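Local coordinates for SsRai1 (Scheffersomyces stipitis, PDB 5BTO), which hydrolyses NAD caps, methylguanosine caps and 5' triphosphates of RNA as a metal-dependent decapping nuclease, and binds and stimulates the exoribonuclease RAT1, at residues Val109-Tyr114 / Ala228-Ala233; Gly104-Val109 / Ala138-Leu143; Pro26-Ala31 / Tyr217-Lys222. One frame throughout, in Å; residues are numbered along the deposited sequence.

Interaction 1: Val109-Tyr114 / Ala228-Ala233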
loop_
_atom_site.group_PDB
_atom_site.type_symbol
_atom_site.label_atom_id
_atom_site.label_comp_id
_atom_site.label_asym_id
_atom_site.label_seq_id
_atom_site.Cartn_x
_atom_site.Cartn_y
_atom_site.Cartn_z
ATOM N N VAL A 109 26.689 6.125 -4.309
ATOM C CA VAL A 109 25.380 5.465 -4.270
ATOM C C VAL A 109 24.648 5.777 -2.973
ATOM O O VAL A 109 25.244 6.288 -2.016
ATOM C CB VAL A 109 25.487 3.929 -4.409
ATOM C CG1 VAL A 109 26.164 3.550 -5.725
ATOM C CG2 VAL A 109 26.226 3.322 -3.219
ATOM N N ASP A 110 23.354 5.459 -2.955
ATOM C CA ASP A 110 22.517 5.655 -1.779
ATOM C C ASP A 110 22.428 4.394 -0.935
ATOM O O ASP A 110 22.273 4.467 0.286
ATOM C CB ASP A 110 21.106 6.051 -2.206
ATOM C CG ASP A 110 21.078 7.333 -3.005
ATOM O OD1 ASP A 110 21.473 8.376 -2.444
ATOM O OD2 ASP A 110 20.657 7.313 -4.183
ATOM N N ILE A 111 22.499 3.236 -1.592
ATOM C CA ILE A 111 22.302 1.957 -0.919
ATOM C C ILE A 111 23.389 0.961 -1.320
ATOM O O ILE A 111 23.758 0.883 -2.485
ATOM C CB ILE A 111 20.922 1.344 -1.278
ATOM C CG1 ILE A 111 19.774 2.239 -0.803
ATOM C CG2 ILE A 111 20.776 -0.063 -0.683
ATOM C CD1 ILE A 111 18.431 1.836 -1.415
ATOM N N ILE A 112 23.890 0.208 -0.346
ATOM C CA ILE A 112 24.922 -0.806 -0.584
ATOM C C ILE A 112 24.393 -2.135 -0.046
ATOM O O ILE A 112 24.069 -2.235 1.132
ATOM C CB ILE A 112 26.236 -0.423 0.138
ATOM C CG1 ILE A 112 26.853 0.816 -0.522
ATOM C CG2 ILE A 112 27.232 -1.607 0.159
ATOM C CD1 ILE A 112 27.909 1.523 0.326
ATOM N N THR A 113 24.283 -3.153 -0.902
ATOM C CA THR A 113 23.667 -4.395 -0.466
ATOM C C THR A 113 23.977 -5.541 -1.412
ATOM O O THR A 113 24.800 -5.395 -2.323
ATOM C CB THR A 113 22.132 -4.211 -0.327
ATOM O OG1 THR A 113 21.550 -5.338 0.345
ATOM C CG2 THR A 113 21.485 -4.019 -1.689
ATOM N N TYR A 114 23.338 -6.680 -1.175
ATOM C CA TYR A 114 23.504 -7.864 -2.018
ATOM C C TYR A 114 22.299 -8.080 -2.938
ATOM O O TYR A 114 21.145 -7.875 -2.554
ATOM C CB TYR A 114 23.705 -9.117 -1.157
ATOM C CG TYR A 114 25.129 -9.358 -0.715
ATOM C CD1 TYR A 114 26.041 -9.981 -1.559
ATOM C CD2 TYR A 114 25.560 -8.984 0.545
ATOM C CE1 TYR A 114 27.344 -10.197 -1.164
ATOM C CE2 TYR A 114 26.871 -9.201 0.951
ATOM C CZ TYR A 114 27.756 -9.813 0.093
ATOM O OH TYR A 114 29.064 -10.034 0.481
ATOM N N ALA A 228 16.949 6.333 -6.950
ATOM C CA ALA A 228 17.917 5.711 -6.047
ATOM C C ALA A 228 19.114 5.142 -6.806
ATOM O O ALA A 228 18.943 4.468 -7.816
ATOM C CB ALA A 228 17.243 4.594 -5.243
ATOM N N LYS A 229 20.314 5.404 -6.300
ATOM C CA LYS A 229 21.531 4.790 -6.816
ATOM C C LYS A 229 21.935 3.662 -5.870
ATOM O O LYS A 229 21.894 3.820 -4.651
ATOM C CB LYS A 229 22.660 5.820 -6.901
ATOM C CG LYS A 229 22.376 6.986 -7.820
ATOM C CD LYS A 229 23.581 7.926 -7.874
ATOM C CE LYS A 229 23.331 9.120 -8.775
ATOM N NZ LYS A 229 22.285 10.015 -8.216
ATOM N N MET A 230 22.306 2.512 -6.422
ATOM C CA MET A 230 22.575 1.347 -5.588
ATOM C C MET A 230 23.837 0.610 -6.018
ATOM O O MET A 230 24.161 0.552 -7.202
ATOM C CB MET A 230 21.372 0.384 -5.619
ATOM C CG MET A 230 20.085 1.073 -5.163
ATOM S SD MET A 230 18.609 0.056 -5.347
ATOM C CE MET A 230 18.842 -1.113 -4.018
ATOM N N LEU A 231 24.546 0.069 -5.036
ATOM C CA LEU A 231 25.668 -0.826 -5.285
ATOM C C LEU A 231 25.154 -2.217 -4.937
ATOM O O LEU A 231 24.645 -2.432 -3.824
ATOM C CB LEU A 231 26.857 -0.446 -4.392
ATOM C CG LEU A 231 28.207 -1.101 -4.693
ATOM C CD1 LEU A 231 28.754 -0.606 -6.029
ATOM C CD2 LEU A 231 29.236 -0.844 -3.605
ATOM N N LEU A 232 25.218 -3.146 -5.890
ATOM C CA LEU A 232 24.749 -4.511 -5.638
ATOM C C LEU A 232 25.855 -5.527 -5.872
ATOM O O LEU A 232 26.493 -5.529 -6.937
ATOM C CB LEU A 232 23.592 -4.891 -6.570
ATOM C CG LEU A 232 22.266 -4.155 -6.554
ATOM C CD1 LEU A 232 21.260 -4.885 -7.469
ATOM C CD2 LEU A 232 21.769 -4.093 -5.134
ATOM N N ALA A 233 26.057 -6.415 -4.909
ATOM C CA ALA A 233 27.014 -7.512 -5.074
ATOM C C ALA A 233 26.249 -8.799 -5.405
ATOM O O ALA A 233 25.235 -9.106 -4.767
ATOM C CB ALA A 233 27.829 -7.686 -3.807
#
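Backbone bonds carry most of the contact between Val109-Tyr114 and Ala228-Ala233, in which strand 111-114 runs parallel to strand 228-233, at 17°. Leu231 N reaches Ile111 O at 2.8 Å, Thr113 N returns to Leu231 O, and Ala233 N closes on Thr113 O. At the entry to the pairing, Lys229 O takes two donors, Ile111 N in its carbonyl plane and Asp110 N at 2.8 Å from above that plane.

The one polar side-chain bond is Asp110's. Its CG sits beside the backbone N (chi1 -60°), which swings OD2 back to accept Lys229 N at 2.9 Å through the anti lone pair, almost straight at 175°. OD1 meets Arg353 in a salt bridge.

Apolar contacts divide between the two faces. On one, Ile111 and Met230 run side by side, with Ile111 CD1 4.0 Å from Met230 CE, and Thr113 CG2 presses on Leu232 CD2 at 3.5 Å, tighter than usual for methyls; Thr113 OG1 is bonded to Ile145 O. On the other, Ile112 CG1 lies alongside Leu231 CB, and Tyr114 lays CD1 3.7 Å from Ala233 CB, its OH bonded to Asp86 O.

These are adjoining central strands of the large mixed sheet in a PD-(D/E)XK-type nuclease, and the pairing ends at Tyr114, a substrate-binding residue at the N-cap of helix 115-123.

Interaction 2: Gly104-Val109 / Ala138-Leu143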
loop_
_atom_site.group_PDB
_atom_site.type_symbol
_atom_site.label_atom_id
_atom_site.label_comp_id
_atom_site.label_asym_id
_atom_site.label_seq_id
_atom_site.Cartn_x
_atom_site.Cartn_y
_atom_site.Cartn_z
ATOM N N GLY A 104 40.022 7.910 -3.799
ATOM C CA GLY A 104 39.937 8.037 -2.357
ATOM C C GLY A 104 38.640 8.649 -1.870
ATOM O O GLY A 104 38.582 9.193 -0.770
ATOM N N GLU A 105 37.599 8.567 -2.691
ATOM C CA GLU A 105 36.280 9.043 -2.288
ATOM C C GLU A 105 35.308 7.867 -2.171
ATOM O O GLU A 105 35.505 6.814 -2.787
ATOM C CB GLU A 105 35.742 10.090 -3.272
ATOM C CG GLU A 105 36.682 11.271 -3.559
ATOM C CD GLU A 105 36.733 12.318 -2.443
ATOM O OE1 GLU A 105 35.909 12.257 -1.508
ATOM O OE2 GLU A 105 37.610 13.210 -2.504
ATOM N N LYS A 106 34.263 8.048 -1.374
ATOM C CA LYS A 106 33.262 6.999 -1.203
ATOM C C LYS A 106 32.496 6.794 -2.503
ATOM O O LYS A 106 32.307 7.737 -3.271
ATOM C CB LYS A 106 32.306 7.333 -0.054
ATOM C CG LYS A 106 31.313 8.453 -0.350
ATOM C CD LYS A 106 30.463 8.794 0.877
ATOM C CE LYS A 106 29.488 9.921 0.572
ATOM N NZ LYS A 106 28.756 10.374 1.795
ATOM N N VAL A 107 32.061 5.558 -2.748
ATOM C CA VAL A 107 31.290 5.246 -3.943
ATOM C C VAL A 107 30.006 6.074 -3.949
ATOM O O VAL A 107 29.381 6.291 -2.899
ATOM C CB VAL A 107 30.975 3.727 -4.031
ATOM C CG1 VAL A 107 30.132 3.287 -2.837
ATOM C CG2 VAL A 107 30.263 3.383 -5.336
ATOM N N ASN A 108 29.613 6.529 -5.134
ATOM C CA ASN A 108 28.487 7.440 -5.266
ATOM C C ASN A 108 27.157 6.712 -5.409
ATOM O O ASN A 108 26.578 6.683 -6.489
ATOM C CB ASN A 108 28.697 8.371 -6.456
ATOM C CG ASN A 108 27.598 9.399 -6.589
ATOM O OD1 ASN A 108 27.098 9.926 -5.593
ATOM N ND2 ASN A 108 27.200 9.680 -7.825
ATOM N N VAL A 109 26.689 6.125 -4.309
ATOM C CA VAL A 109 25.380 5.465 -4.270
ATOM C C VAL A 109 24.648 5.777 -2.973
ATOM O O VAL A 109 25.244 6.288 -2.016
ATOM C CB VAL A 109 25.487 3.929 -4.409
ATOM C CG1 VAL A 109 26.164 3.550 -5.725
ATOM C CG2 VAL A 109 26.226 3.322 -3.219
ATOM N N ALA A 138 21.961 3.604 8.439
ATOM C CA ALA A 138 22.546 4.747 7.770
ATOM C C ALA A 138 23.944 4.987 8.302
ATOM O O ALA A 138 24.171 4.997 9.513
ATOM C CB ALA A 138 21.679 5.989 7.991
ATOM N N TYR A 139 24.882 5.178 7.387
ATOM C CA TYR A 139 26.239 5.514 7.756
ATOM C C TYR A 139 26.880 6.273 6.602
ATOM O O TYR A 139 26.719 5.905 5.437
ATOM C CB TYR A 139 27.030 4.245 8.098
ATOM C CG TYR A 139 28.475 4.516 8.439
ATOM C CD1 TYR A 139 28.831 5.011 9.692
ATOM C CD2 TYR A 139 29.481 4.276 7.513
ATOM C CE1 TYR A 139 30.162 5.271 10.003
ATOM C CE2 TYR A 139 30.802 4.532 7.812
ATOM C CZ TYR A 139 31.139 5.025 9.057
ATOM O OH TYR A 139 32.463 5.275 9.352
ATOM N N ASP A 140 27.584 7.353 6.925
ATOM C CA ASP A 140 28.231 8.173 5.910
ATOM C C ASP A 140 27.287 8.521 4.758
ATOM O O ASP A 140 27.682 8.501 3.596
ATOM C CB ASP A 140 29.484 7.467 5.389
ATOM C CG ASP A 140 30.534 8.431 4.853
ATOM O OD1 ASP A 140 30.406 9.660 5.045
ATOM O OD2 ASP A 140 31.512 7.947 4.251
ATOM N N GLY A 141 26.040 8.842 5.086
ATOM C CA GLY A 141 25.082 9.285 4.090
ATOM C C GLY A 141 24.557 8.189 3.179
ATOM O O GLY A 141 23.971 8.478 2.140
ATOM N N GLN A 142 24.755 6.938 3.578
ATOM C CA GLN A 142 24.382 5.789 2.746
ATOM C C GLN A 142 23.655 4.736 3.574
ATOM O O GLN A 142 23.858 4.646 4.787
ATOM C CB GLN A 142 25.640 5.177 2.111
ATOM C CG GLN A 142 26.423 6.161 1.279
ATOM C CD GLN A 142 27.710 5.584 0.719
ATOM O OE1 GLN A 142 28.431 4.848 1.398
ATOM N NE2 GLN A 142 28.001 5.914 -0.532
ATOM N N LEU A 143 22.790 3.953 2.931
ATOM C CA LEU A 143 22.130 2.847 3.622
ATOM C C LEU A 143 22.824 1.525 3.324
ATOM O O LEU A 143 23.076 1.198 2.171
ATOM C CB LEU A 143 20.655 2.735 3.226
ATOM C CG LEU A 143 19.738 3.910 3.552
ATOM C CD1 LEU A 143 18.273 3.508 3.296
ATOM C CD2 LEU A 143 19.942 4.371 5.005
HETATM O O HOH W 1 30.833 11.861 2.927
#
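Gln142 and Lys106 make the two halves of this contact, one buried and the other at the edge of the protein. The close-packed half is the Gln142 amide, pushed in among the backbone carbonyls of the loop 104-109. Its NE2 donates to Val109 O at 3.2 Å, with the donor tilted 28° from the carbonyl plane, and makes a weak, strongly bent bond to Val107 O at 2.8 Å. With CG beside its own backbone N (chi1 -58°) and the chain extended beyond, the side chain brings NE2 up to both valines, Val107 CG1 and Val109 CG2 each 4.1 Å away on the same side of it. The two acceptors and the bond from Arg398 to OE1 together fix which way round the amide sits. Val109 N also makes a weak bond back to Val107 O, closing the inverse gamma turn centred on Asn108.

The looser half is at Lys106. Its extended chain runs antiparallel alongside the Gln142 side chain and comes to Asp140 from the opposite direction, NZ donating to the backbone O of Asp140 at 2.8 Å from well above the carbonyl plane. The carboxylate is a more distant partner: NZ to Asp140 OD1 is a long salt bridge of 3.7 Å, supplemented by a water that accepts from NZ and donates to OD1. Asp140 OD2 lies 3.6 Å from Lys106 CD, but its charge is met by Arg398.

Asp140 and Gly141 are the central residues of a type I' turn that joins strands 132-139 and 142-147 as a tight hairpin. The loop 104-109, leading from helix 87-101 to strand 111-114, lies beside this hairpin, while Arg398 of helix 392-400 binds both Asp140 and Gln142.

Interaction 3: Pro26-Ala31 / Tyr217-Lys222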
loop_
_atom_site.group_PDB
_atom_site.type_symbol
_atom_site.label_atom_id
_atom_site.label_comp_id
_atom_site.label_asym_id
_atom_site.label_seq_id
_atom_site.Cartn_x
_atom_site.Cartn_y
_atom_site.Cartn_z
ATOM N N PRO A 26 23.070 -1.277 -15.538
ATOM C CA PRO A 26 24.078 -1.603 -14.526
ATOM C C PRO A 26 25.484 -1.629 -15.125
ATOM O O PRO A 26 25.675 -1.886 -16.331
ATOM C CB PRO A 26 23.683 -3.015 -14.071
ATOM C CG PRO A 26 22.279 -3.206 -14.528
ATOM C CD PRO A 26 22.121 -2.377 -15.759
ATOM N N LYS A 27 26.468 -1.382 -14.268
ATOM C CA LYS A 27 27.866 -1.407 -14.678
ATOM C C LYS A 27 28.723 -1.995 -13.561
ATOM O O LYS A 27 28.631 -1.564 -12.409
ATOM C CB LYS A 27 28.334 0.012 -15.006
ATOM C CG LYS A 27 29.833 0.147 -15.124
ATOM C CD LYS A 27 30.255 1.596 -15.367
ATOM C CE LYS A 27 31.770 1.711 -15.415
ATOM N NZ LYS A 27 32.237 3.058 -15.845
ATOM N N GLU A 28 29.548 -2.986 -13.885
ATOM C CA GLU A 28 30.448 -3.539 -12.880
ATOM C C GLU A 28 31.530 -2.525 -12.533
ATOM O O GLU A 28 32.128 -1.899 -13.436
ATOM C CB GLU A 28 31.127 -4.823 -13.375
ATOM C CG GLU A 28 32.053 -5.443 -12.324
ATOM C CD GLU A 28 32.691 -6.746 -12.784
ATOM O OE1 GLU A 28 31.988 -7.787 -12.853
ATOM O OE2 GLU A 28 33.903 -6.727 -13.059
ATOM N N ILE A 29 31.814 -2.381 -11.245
ATOM C CA ILE A 29 32.926 -1.515 -10.833
ATOM C C ILE A 29 34.074 -2.271 -10.161
ATOM O O ILE A 29 35.216 -1.819 -10.194
ATOM C CB ILE A 29 32.470 -0.314 -9.961
ATOM C CG1 ILE A 29 31.574 -0.777 -8.813
ATOM C CG2 ILE A 29 31.757 0.714 -10.816
ATOM C CD1 ILE A 29 31.477 0.251 -7.670
ATOM N N PHE A 30 33.776 -3.418 -9.553
ATOM C CA PHE A 30 34.828 -4.296 -9.030
ATOM C C PHE A 30 34.293 -5.704 -8.811
ATOM O O PHE A 30 33.094 -5.934 -8.913
ATOM C CB PHE A 30 35.489 -3.732 -7.749
ATOM C CG PHE A 30 34.544 -3.519 -6.579
ATOM C CD1 PHE A 30 33.880 -2.308 -6.417
ATOM C CD2 PHE A 30 34.376 -4.499 -5.606
ATOM C CE1 PHE A 30 33.032 -2.091 -5.327
ATOM C CE2 PHE A 30 33.518 -4.286 -4.502
ATOM C CZ PHE A 30 32.865 -3.081 -4.370
ATOM N N ALA A 31 35.184 -6.643 -8.518
ATOM C CA ALA A 31 34.766 -8.003 -8.225
ATOM C C ALA A 31 35.597 -8.548 -7.087
ATOM O O ALA A 31 36.646 -8.001 -6.759
ATOM C CB ALA A 31 34.902 -8.891 -9.479
ATOM N N TYR A 217 32.427 -16.454 -7.522
ATOM C CA TYR A 217 32.898 -15.251 -8.199
ATOM C C TYR A 217 31.824 -14.182 -8.029
ATOM O O TYR A 217 30.660 -14.398 -8.393
ATOM C CB TYR A 217 33.150 -15.539 -9.683
ATOM C CG TYR A 217 33.518 -14.316 -10.505
ATOM C CD1 TYR A 217 34.764 -13.717 -10.376
ATOM C CD2 TYR A 217 32.627 -13.774 -11.416
ATOM C CE1 TYR A 217 35.104 -12.606 -11.123
ATOM C CE2 TYR A 217 32.960 -12.660 -12.175
ATOM C CZ TYR A 217 34.201 -12.081 -12.022
ATOM O OH TYR A 217 34.540 -10.984 -12.776
ATOM N N ILE A 218 32.192 -13.049 -7.441
ATOM C CA ILE A 218 31.194 -12.043 -7.073
ATOM C C ILE A 218 31.441 -10.751 -7.830
ATOM O O ILE A 218 32.509 -10.142 -7.700
ATOM C CB ILE A 218 31.229 -11.722 -5.560
ATOM C CG1 ILE A 218 31.171 -13.000 -4.724
ATOM C CG2 ILE A 218 30.087 -10.756 -5.171
ATOM C CD1 ILE A 218 29.879 -13.758 -4.864
ATOM N N SER A 219 30.459 -10.350 -8.630
ATOM C CA SER A 219 30.509 -9.083 -9.339
ATOM C C SER A 219 29.815 -8.011 -8.495
ATOM O O SER A 219 28.752 -8.245 -7.920
ATOM C CB SER A 219 29.823 -9.213 -10.704
ATOM O OG SER A 219 29.691 -7.953 -11.347
ATOM N N VAL A 220 30.420 -6.836 -8.416
ATOM C CA VAL A 220 29.789 -5.723 -7.714
ATOM C C VAL A 220 29.535 -4.591 -8.695
ATOM O O VAL A 220 30.461 -4.100 -9.360
ATOM C CB VAL A 220 30.636 -5.219 -6.531
ATOM C CG1 VAL A 220 29.819 -4.228 -5.691
ATOM C CG2 VAL A 220 31.091 -6.391 -5.680
ATOM N N ILE A 221 28.274 -4.181 -8.778
ATOM C CA ILE A 221 27.824 -3.281 -9.825
ATOM C C ILE A 221 27.223 -2.020 -9.249
ATOM O O ILE A 221 26.765 -2.006 -8.102
ATOM C CB ILE A 221 26.750 -3.956 -10.725
ATOM C CG1 ILE A 221 25.472 -4.249 -9.926
ATOM C CG2 ILE A 221 27.294 -5.257 -11.324
ATOM C CD1 ILE A 221 24.280 -4.569 -10.805
ATOM N N LYS A 222 27.256 -0.956 -10.046
ATOM C CA LYS A 222 26.485 0.244 -9.747
ATOM C C LYS A 222 25.245 0.204 -10.616
ATOM O O LYS A 222 25.312 -0.112 -11.807
ATOM C CB LYS A 222 27.289 1.511 -10.032
ATOM C CG LYS A 222 28.222 1.921 -8.917
ATOM C CD LYS A 222 28.961 3.207 -9.276
ATOM C CE LYS A 222 28.022 4.251 -9.870
ATOM N NZ LYS A 222 27.130 4.906 -8.870
#
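Strand 27-31 of Pro26-Ala31 and strand 217-222 run antiparallel but steeply twisted, at 129° between their short axes, and a classic beta bulge breaks their register. Lys27 and Lys222 form a hydrogen-bonded pair, with Lys27 N to Lys222 O at 3.0 Å and Lys222 N to Lys27 O. At the bulge Ile29 and Phe30 both face Val220: Val220 O accepts Ile29 N at 2.9 Å in its carbonyl plane and Phe30 N only weakly at 3.4 Å. Val220 N then donates to Phe30 O, and pairing resumes.

Among the side chains, with CG lodged between its backbone N and carbonyl carbon (chi1 60°), Phe30 sets one ring face over Val220, whose CB lies 3.8 Å from the centroid in a CH-pi contact; Val220 CG2 touches CE2 of Phe30 at 3.4 Å. Ile29 CD1 rests on Lys222 CG, and Pro26 CB meets Ile221 CD1 at 3.7 Å.

On the face of Glu28, Ala31, Ser219 and Ile221, the fully extended Glu28 side chain runs across to the hydroxyl of Ser219, which donates through OG to OE1 at 2.8 Å on the anti side. OE1 is also bonded to the hydroxyl of Tyr254, and OE2 forms a salt bridge with Lys48. A leucine in place of Glu28 would probably leave Ser219 OG without this acceptor and Lys48 without its carboxylate mate.

Each face thus mixes its chemistry: Phe30 and Val220 pack on one, toward Leu94 of helix 87-101, with the two lysines at its end, while on the other the Glu28 network shares its place with Ile221 and Ala31, and Lys48 is likely to favour the ionised form of Glu28.

All three contacts belong to one large mixed sheet and the loop leading into it. Interactions 1 and 3 are its buried parts: 228-233 pairs parallel with 109-114, while the preceding strand 217-222, bonded to it through Ile221 N and Leu232 O, pairs antiparallel with 26-31. Interaction 2 lies further out, its centre about 21 Å from the centre of the chain, yet shares Val109 with interaction 1 and joins it through backbone bonds of Leu143 to Asp110 and Ile112. Each buried contact has one carboxylate with partners inside and outside its segments; a bulge and a CH-pi contact set interaction 3 apart. At the periphery, side chains bonding to loop and turn carbonyls, with one water, do the joining.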